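Local atomic coordinates of ABC transporter substrate-binding protein (Pseudomonas aeruginosa, PDB entry 6R6K), a protein that binds ferrous iron and probably delivers it in the periplasm to an ABC importer, as a metal-binding protein of the zinc-uptake component A family. Residues G199-S204 against S225-P230; K210-L215 against E235-E240. All coordinates share one frame; numbering follows the deposited sequence.

Contact 1: residues G199-S204 against S225-P230; sequences GGIEPS and SEIDFP. Unlike the reference sequence in segment 199-204: Gly-199 (reference His). With EDO (1,2-ethanediol), chain B; EDO (1,2-ethanediol), chain Y.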
ATOM      1  N   GLY A 199      13.014  15.177  -8.034  1.00 47.79           N
ATOM      2  CA  GLY A 199      12.445  15.737  -9.258  1.00 46.34           C
ATOM      3  C   GLY A 199      11.310  15.058  -9.991  1.00 47.21           C
ATOM      4  O   GLY A 199      10.978  15.498 -11.097  1.00 48.89           O
ATOM      5  N   GLY A 200      10.723  14.017  -9.403  1.00 39.54           N
ATOM      6  CA  GLY A 200       9.594  13.289  -9.980  1.00 36.85           C
ATOM      7  C   GLY A 200       9.933  12.262 -11.050  1.00 38.02           C
ATOM      8  O   GLY A 200      11.076  11.810 -11.145  1.00 36.99           O
ATOM      9  N   ILE A 201       8.914  11.852 -11.832  1.00 34.05           N
ATOM     10  CA  ILE A 201       9.020  10.871 -12.924  1.00 33.61           C
ATOM     11  C   ILE A 201       9.774  11.403 -14.132  1.00 38.56           C
ATOM     12  O   ILE A 201      10.300  10.612 -14.911  1.00 39.36           O
ATOM     13  CB  ILE A 201       7.672  10.245 -13.364  1.00 35.40           C
ATOM     14  CG1 ILE A 201       6.699  11.317 -13.914  1.00 36.12           C
ATOM     15  CG2 ILE A 201       7.059   9.393 -12.241  1.00 34.64           C
ATOM     16  CD1 ILE A 201       5.593  10.776 -14.592  1.00 51.13           C
ATOM     17  N   GLU A 202       9.814  12.722 -14.306  1.00 35.19           N
ATOM     18  CA  GLU A 202      10.549  13.331 -15.413  1.00 35.60           C
ATOM     19  C   GLU A 202      11.555  14.312 -14.831  1.00 39.88           C
ATOM     20  O   GLU A 202      11.343  15.535 -14.920  1.00 40.38           O
ATOM     21  CB  GLU A 202       9.606  14.032 -16.409  1.00 36.75           C
ATOM     22  CG  GLU A 202       8.533  13.140 -17.003  1.00 46.93           C
ATOM     23  CD  GLU A 202       7.555  13.911 -17.865  1.00 73.35           C
ATOM     24  OE1 GLU A 202       6.849  14.792 -17.321  1.00 66.61           O
ATOM     25  OE2 GLU A 202       7.489  13.632 -19.083  1.00 71.47           O
ATOM     26  N   PRO A 203      12.660  13.805 -14.226  1.00 36.50           N
ATOM     27  CA  PRO A 203      13.630  14.726 -13.605  1.00 37.56           C
ATOM     28  C   PRO A 203      14.416  15.565 -14.601  1.00 43.02           C
ATOM     29  O   PRO A 203      14.543  15.184 -15.766  1.00 45.37           O
ATOM     30  CB  PRO A 203      14.529  13.789 -12.781  1.00 39.35           C
ATOM     31  CG  PRO A 203      14.490  12.509 -13.526  1.00 43.64           C
ATOM     32  CD  PRO A 203      13.065  12.393 -14.024  1.00 37.53           C
ATOM     33  N   SER A 204      14.945  16.699 -14.147  1.00 38.75           N
ATOM     34  CA  SER A 204      15.782  17.559 -14.969  1.00 40.44           C
ATOM     35  C   SER A 204      17.098  16.823 -15.246  1.00 45.17           C
ATOM     36  O   SER A 204      17.430  15.919 -14.484  1.00 45.81           O
ATOM     37  CB  SER A 204      16.086  18.867 -14.235  1.00 44.84           C
ATOM     38  OG  SER A 204      16.982  18.672 -13.150  1.00 57.62           O
ATOM     39  N   SER A 225      12.216   1.173  -7.110  1.00 33.00           N
ATOM     40  CA  SER A 225      11.922   2.591  -7.176  1.00 32.75           C
ATOM     41  C   SER A 225      10.453   2.948  -6.946  1.00 35.56           C
ATOM     42  O   SER A 225       9.531   2.426  -7.584  1.00 34.00           O
ATOM     43  CB  SER A 225      12.434   3.174  -8.499  1.00 35.21           C
ATOM     44  OG  SER A 225      12.223   4.572  -8.591  1.00 39.82           O
ATOM     45  N   GLU A 226      10.271   3.912  -6.050  1.00 35.23           N
ATOM     46  CA  GLU A 226       8.992   4.532  -5.669  1.00 34.18           C
ATOM     47  C   GLU A 226       8.536   5.369  -6.902  1.00 35.59           C
ATOM     48  O   GLU A 226       7.350   5.489  -7.198  1.00 34.69           O
ATOM     49  CB  GLU A 226       9.291   5.439  -4.458  1.00 35.89           C
ATOM     50  CG  GLU A 226       8.170   6.248  -3.861  1.00 47.88           C
ATOM     51  CD  GLU A 226       8.647   6.966  -2.621  1.00 59.79           C
ATOM     52  OE1 GLU A 226       8.885   8.186  -2.704  1.00 53.57           O
ATOM     53  OE2 GLU A 226       8.810   6.304  -1.571  1.00 61.50           O
ATOM     54  N   ILE A 227       9.502   5.921  -7.617  1.00 32.28           N
ATOM     55  CA  ILE A 227       9.261   6.723  -8.794  1.00 30.51           C
ATOM     56  C   ILE A 227       9.250   5.822 -10.010  1.00 35.89           C
ATOM     57  O   ILE A 227      10.247   5.181 -10.345  1.00 36.52           O
ATOM     58  CB  ILE A 227      10.310   7.852  -8.894  1.00 33.72           C
ATOM     59  CG1 ILE A 227      10.234   8.792  -7.651  1.00 32.86           C
ATOM     60  CG2 ILE A 227      10.184   8.584 -10.255  1.00 31.08           C
ATOM     61  CD1 ILE A 227      11.271   9.964  -7.703  1.00 49.36           C
ATOM     62  N   ASP A 228       8.120   5.803 -10.688  1.00 33.14           N
ATOM     63  CA  ASP A 228       7.945   4.981 -11.863  1.00 33.96           C
ATOM     64  C   ASP A 228       8.354   5.746 -13.132  1.00 38.13           C
ATOM     65  O   ASP A 228       7.528   6.347 -13.808  1.00 36.27           O
ATOM     66  CB  ASP A 228       6.498   4.479 -11.869  1.00 36.19           C
ATOM     67  CG  ASP A 228       6.234   3.398 -12.859  1.00 50.38           C
ATOM     68  OD1 ASP A 228       7.208   2.705 -13.266  1.00 51.53           O
ATOM     69  OD2 ASP A 228       5.077   3.249 -13.249  1.00 56.68           O
ATOM     70  N   PHE A 229       9.648   5.752 -13.424  1.00 37.23           N
ATOM     71  CA  PHE A 229      10.182   6.486 -14.546  1.00 38.83           C
ATOM     72  C   PHE A 229       9.772   5.920 -15.885  1.00 44.06           C
ATOM     73  O   PHE A 229       9.753   4.705 -16.046  1.00 47.48           O
ATOM     74  CB  PHE A 229      11.729   6.494 -14.516  1.00 41.70           C
ATOM     75  CG  PHE A 229      12.391   7.128 -13.329  1.00 40.76           C
ATOM     76  CD1 PHE A 229      12.475   8.506 -13.217  1.00 41.91           C
ATOM     77  CD2 PHE A 229      12.999   6.345 -12.361  1.00 41.80           C
ATOM     78  CE1 PHE A 229      13.137   9.093 -12.141  1.00 43.14           C
ATOM     79  CE2 PHE A 229      13.660   6.931 -11.284  1.00 44.75           C
ATOM     80  CZ  PHE A 229      13.741   8.303 -11.191  1.00 42.55           C
ATOM     81  N   PRO A 230       9.533   6.794 -16.863  1.00 40.53           N
ATOM     82  CA  PRO A 230       9.332   6.338 -18.258  1.00 42.95           C
ATOM     83  C   PRO A 230      10.555   5.541 -18.761  1.00 51.13           C
ATOM     84  O   PRO A 230      11.678   5.800 -18.304  1.00 53.40           O
ATOM     85  CB  PRO A 230       9.216   7.642 -19.028  1.00 43.71           C
ATOM     86  CG  PRO A 230       8.797   8.653 -18.014  1.00 47.27           C
ATOM     87  CD  PRO A 230       9.528   8.265 -16.788  1.00 42.46           C
TER
HETATM   88  C1  EDO B 426      10.938   0.755 -14.446  1.00 47.91           C
HETATM   89  O1  EDO B 426      11.396  -0.569 -14.260  1.00 48.26           O
HETATM   90  C2  EDO B 426      10.827   1.529 -13.112  1.00 46.89           C
HETATM   91  O2  EDO B 426      10.849   2.937 -13.319  1.00 48.50           O
HETATM   92  C1  EDO Y 423       8.796   9.788   1.898  1.00 65.85           C
HETATM   93  O1  EDO Y 423       9.017  11.145   2.302  1.00 64.86           O
HETATM   94  C2  EDO Y 423       9.597   9.440   0.598  1.00 62.50           C
HETATM   95  O2  EDO Y 423       9.812   8.036   0.535  1.00 59.65           O
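Ile-201 and Ile-227 meet through their CG2 methyls, 3.8 Å apart, and the same methyl of Ile-227 also packs on CA of Ile-201. With chi1 of -61°, Ile-227 holds CG2 anti to its own backbone N, and that methyl at the same time sits 3.5 Å above the centre of the Phe-229 ring, a CH-pi-like placement within one loop. Pro-203 comes to the edge of this ring, its CD 3.8 Å from Phe-229 CE1, the two side chains crossing at about a right angle. These are loops that follow strands 190-195 and 222-225, which flank strand 172-176 in one parallel sheet, in one lobe of a two-lobed binding protein; Ser-204 and Pro-230 stand at the N-cap positions of helices 205-216 and 231-241. Carbonyl oxygens face carbon across the contact: Ile-201 O lies near the ring plane at Phe-229 CD1 and 3.1 Å from Pro-230 CD, while Gly-200 O approaches Ile-227 CG2 at 3.5 Å. Within 225-230, Ser-225 OG donates to Ile-227 O (2.7 Å) and Asp-228 centres an inverse gamma turn; Ser-225 O is tied to Tyr-180 and Ser-247. Phe-229 N donates weakly to O2 of an ethanediol, probably from the crystallisation liquor.

Contact 2: residues K210-L215 against E235-E240; sequences KTIDQL and ETIQRE. With EDO (1,2-ethanediol), chain P.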
ATOM      1  N   LYS A 210      22.375  13.430 -10.509  1.00 51.16           N
ATOM      2  CA  LYS A 210      22.528  13.204  -9.080  1.00 52.13           C
ATOM      3  C   LYS A 210      22.052  11.814  -8.664  1.00 57.02           C
ATOM      4  O   LYS A 210      22.734  11.159  -7.867  1.00 60.97           O
ATOM      5  CB  LYS A 210      21.848  14.311  -8.254  1.00 54.56           C
ATOM      6  CG  LYS A 210      22.502  14.459  -6.867  1.00 76.58           C
ATOM      7  CD  LYS A 210      21.684  15.245  -5.867  1.00 83.20           C
ATOM      8  CE  LYS A 210      22.352  15.250  -4.512  1.00 90.62           C
ATOM      9  NZ  LYS A 210      21.519  15.931  -3.490  1.00 99.23           N
ATOM     10  N   THR A 211      20.905  11.351  -9.223  1.00 47.61           N
ATOM     11  CA  THR A 211      20.348  10.021  -8.969  1.00 43.89           C
ATOM     12  C   THR A 211      21.319   8.938  -9.486  1.00 49.93           C
ATOM     13  O   THR A 211      21.626   8.015  -8.748  1.00 52.32           O
ATOM     14  CB  THR A 211      18.926   9.931  -9.547  1.00 43.13           C
ATOM     15  OG1 THR A 211      18.097  10.899  -8.902  1.00 41.23           O
ATOM     16  CG2 THR A 211      18.301   8.539  -9.400  1.00 37.73           C
ATOM     17  N   ILE A 212      21.814   9.077 -10.741  1.00 47.13           N
ATOM     18  CA  ILE A 212      22.760   8.160 -11.393  1.00 48.70           C
ATOM     19  C   ILE A 212      24.092   8.102 -10.591  1.00 57.13           C
ATOM     20  O   ILE A 212      24.630   7.010 -10.386  1.00 57.98           O
ATOM     21  CB  ILE A 212      22.925   8.506 -12.926  1.00 50.71           C
ATOM     22  CG1 ILE A 212      21.640   8.118 -13.703  1.00 47.70           C
ATOM     23  CG2 ILE A 212      24.146   7.829 -13.553  1.00 51.51           C
ATOM     24  CD1 ILE A 212      21.503   8.668 -15.134  1.00 51.14           C
ATOM     25  N   ASP A 213      24.573   9.265 -10.092  1.00 55.58           N
ATOM     26  CA  ASP A 213      25.784   9.363  -9.265  1.00 58.76           C
ATOM     27  C   ASP A 213      25.634   8.594  -7.943  1.00 63.22           C
ATOM     28  O   ASP A 213      26.579   7.934  -7.509  1.00 66.93           O
ATOM     29  CB  ASP A 213      26.144  10.832  -8.979  1.00 61.07           C
ATOM     30  CG  ASP A 213      26.710  11.589 -10.157  1.00 65.86           C
ATOM     31  OD1 ASP A 213      27.364  10.953 -11.009  1.00 67.58           O
ATOM     32  OD2 ASP A 213      26.505  12.824 -10.224  1.00 68.55           O
ATOM     33  N   GLN A 214      24.444   8.665  -7.324  1.00 56.39           N
ATOM     34  CA  GLN A 214      24.150   7.984  -6.063  1.00 55.71           C
ATOM     35  C   GLN A 214      24.048   6.464  -6.268  1.00 60.44           C
ATOM     36  O   GLN A 214      24.403   5.680  -5.381  1.00 62.54           O
ATOM     37  CB  GLN A 214      22.852   8.526  -5.448  1.00 53.89           C
ATOM     38  CG  GLN A 214      22.960   9.922  -4.846  1.00 63.85           C
ATOM     39  CD  GLN A 214      21.640  10.379  -4.276  1.00 82.96           C
ATOM     40  OE1 GLN A 214      21.352  10.182  -3.096  1.00 81.52           O
ATOM     41  NE2 GLN A 214      20.793  10.984  -5.105  1.00 70.11           N
ATOM     42  N   LEU A 215      23.573   6.065  -7.448  1.00 55.07           N
ATOM     43  CA  LEU A 215      23.365   4.684  -7.848  1.00 54.35           C
ATOM     44  C   LEU A 215      24.644   3.950  -8.222  1.00 61.72           C
ATOM     45  O   LEU A 215      24.832   2.832  -7.755  1.00 63.10           O
ATOM     46  CB  LEU A 215      22.330   4.637  -8.981  1.00 51.74           C
ATOM     47  CG  LEU A 215      20.900   4.171  -8.627  1.00 52.88           C
ATOM     48  CD1 LEU A 215      20.362   4.840  -7.384  1.00 51.24           C
ATOM     49  CD2 LEU A 215      19.969   4.459  -9.766  1.00 52.47           C
ATOM     50  N   GLU A 235      16.262   3.280 -19.072  1.00 41.87           N
ATOM     51  CA  GLU A 235      17.296   2.901 -20.029  1.00 43.10           C
ATOM     52  C   GLU A 235      18.604   3.671 -19.769  1.00 48.54           C
ATOM     53  O   GLU A 235      19.685   3.073 -19.799  1.00 52.47           O
ATOM     54  CB  GLU A 235      16.758   3.126 -21.461  1.00 45.13           C
ATOM     55  CG  GLU A 235      17.743   2.955 -22.616  1.00 56.15           C
ATOM     56  CD  GLU A 235      18.212   4.224 -23.318  1.00 84.90           C
ATOM     57  OE1 GLU A 235      19.421   4.296 -23.641  1.00 77.62           O
ATOM     58  OE2 GLU A 235      17.384   5.136 -23.559  1.00 77.71           O
ATOM     59  N   THR A 236      18.504   4.994 -19.518  1.00 41.81           N
ATOM     60  CA  THR A 236      19.647   5.869 -19.235  1.00 41.74           C
ATOM     61  C   THR A 236      20.266   5.530 -17.890  1.00 44.59           C
ATOM     62  O   THR A 236      21.487   5.421 -17.811  1.00 45.66           O
ATOM     63  CB  THR A 236      19.257   7.346 -19.350  1.00 41.02           C
ATOM     64  OG1 THR A 236      18.680   7.562 -20.636  1.00 42.02           O
ATOM     65  CG2 THR A 236      20.451   8.284 -19.142  1.00 37.06           C
ATOM     66  N   ILE A 237      19.421   5.351 -16.841  1.00 39.84           N
ATOM     67  CA  ILE A 237      19.847   5.004 -15.488  1.00 39.17           C
ATOM     68  C   ILE A 237      20.620   3.684 -15.515  1.00 45.45           C
ATOM     69  O   ILE A 237      21.742   3.614 -15.011  1.00 47.27           O
ATOM     70  CB  ILE A 237      18.644   5.030 -14.499  1.00 39.85           C
ATOM     71  CG1 ILE A 237      18.124   6.484 -14.270  1.00 39.35           C
ATOM     72  CG2 ILE A 237      18.967   4.333 -13.181  1.00 37.30           C
ATOM     73  CD1 ILE A 237      16.737   6.643 -13.474  1.00 36.91           C
ATOM     74  N   GLN A 238      20.060   2.670 -16.176  1.00 43.06           N
ATOM     75  CA  GLN A 238      20.661   1.336 -16.282  1.00 45.22           C
ATOM     76  C   GLN A 238      21.987   1.336 -17.052  1.00 52.34           C
ATOM     77  O   GLN A 238      22.970   0.796 -16.549  1.00 54.56           O
ATOM     78  CB  GLN A 238      19.644   0.320 -16.841  1.00 45.71           C
ATOM     79  CG  GLN A 238      18.441   0.132 -15.887  1.00 53.47           C
ATOM     80  CD  GLN A 238      17.340  -0.784 -16.348  1.00 62.33           C
ATOM     81  OE1 GLN A 238      16.520  -1.216 -15.550  1.00 57.69           O
ATOM     82  NE2 GLN A 238      17.267  -1.103 -17.629  1.00 59.24           N
ATOM     83  N   ARG A 239      22.041   1.998 -18.225  1.00 49.33           N
ATOM     84  CA  ARG A 239      23.245   2.112 -19.031  1.00 51.62           C
ATOM     85  C   ARG A 239      24.348   2.934 -18.330  1.00 57.06           C
ATOM     86  O   ARG A 239      25.532   2.601 -18.448  1.00 58.91           O
ATOM     87  CB  ARG A 239      22.908   2.680 -20.438  1.00 52.10           C
ATOM     88  CG  ARG A 239      24.066   3.341 -21.204  1.00 61.92           C
ATOM     89  CD  ARG A 239      23.731   3.884 -22.608  1.00 64.33           C
ATOM     90  NE  ARG A 239      22.411   4.525 -22.672  1.00 64.76           N
ATOM     91  CZ  ARG A 239      22.172   5.799 -22.372  1.00 66.81           C
ATOM     92  NH1 ARG A 239      23.167   6.598 -21.989  1.00 50.67           N
ATOM     93  NH2 ARG A 239      20.942   6.285 -22.452  1.00 44.00           N
ATOM     94  N   GLU A 240      23.976   4.000 -17.611  1.00 51.22           N
ATOM     95  CA  GLU A 240      24.982   4.859 -16.983  1.00 52.24           C
ATOM     96  C   GLU A 240      25.439   4.388 -15.595  1.00 59.40           C
ATOM     97  O   GLU A 240      26.568   4.695 -15.211  1.00 62.99           O
ATOM     98  CB  GLU A 240      24.516   6.323 -16.945  1.00 51.08           C
ATOM     99  CG  GLU A 240      24.493   6.989 -18.315  1.00 57.21           C
ATOM    100  CD  GLU A 240      24.280   8.490 -18.334  1.00 72.51           C
ATOM    101  OE1 GLU A 240      24.238   9.105 -17.246  1.00 56.36           O
ATOM    102  OE2 GLU A 240      24.171   9.055 -19.447  1.00 77.37           O
TER
HETATM  103  C1  EDO P 414      21.920  12.762 -17.097  1.00 71.90           C
HETATM  104  O1  EDO P 414      22.302  13.920 -16.392  1.00 72.64           O
HETATM  105  C2  EDO P 414      23.186  12.099 -17.656  1.00 72.03           C
HETATM  106  O2  EDO P 414      22.836  11.316 -18.791  1.00 71.95           O
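Ile-212 lies against Ile-237, CG1 to CG1 at 3.9 Å, where the two helices bring their CA atoms nearest. Chi1 of -71° sets Ile-212 CG1 anti to the carbonyl carbon, and Ile-212 CD1 reaches Glu-240 OE1 at 3.5 Å and, more loosely, the Thr-236 methyl. The other branch, Ile-212 CG2, rests 3.7 Å from Glu-240 CB, so this isoleucine is flanked by residues from successive turns of helix 231-241. One turn further along, Leu-215 CD2 touches Ile-237 CG2 at 3.6 Å. The interface is apolar inside and edged by the aliphatic part of exposed Glu-240, whose OE2 accepts a hydrogen bond from ethanediol O2 (2.7 Å). Behind Glu-240, Arg-239 grips Glu-235 OE1 side-on with NE and NH2, the shorter bond being 2.8 Å from NH2; its NH1 forms a long ion pair with Glu-240 OE2. Thr-236 OG1 bonds Thr-232 O and also a glycerol. The segment axes pass 9.9 Å apart at a crossing angle of -38°, as neighbouring helices packed on a parallel alpha/beta sheet, with Leu-215 resting on Val-195 of strand 190-195 and Ile-237 on Leu-245 of strand 244-247.

Overall arrangement
The two contacts hold consecutive pieces of the same beta-alpha units: the loops of contact 1 run straight into helices 205-216 and 231-241, which pair in contact 2. Their centres are 12 Å apart, and they join physically where Phe-229 CE2 packs on Ile-237 CD1 at 3.8 Å. Contact 2 is the more buried, a helix-to-helix apolar seam with charges at its solvent side, yet its centre lies farther from that of the chain, about 27 Å against 19 Å. In partly buried contact 1, backbone carbonyls, prolines and an aromatic ring do the work that helix faces do in contact 2. Phe-229 and Ile-237 both also reach Leu-245, so strand 244-247 underlies both.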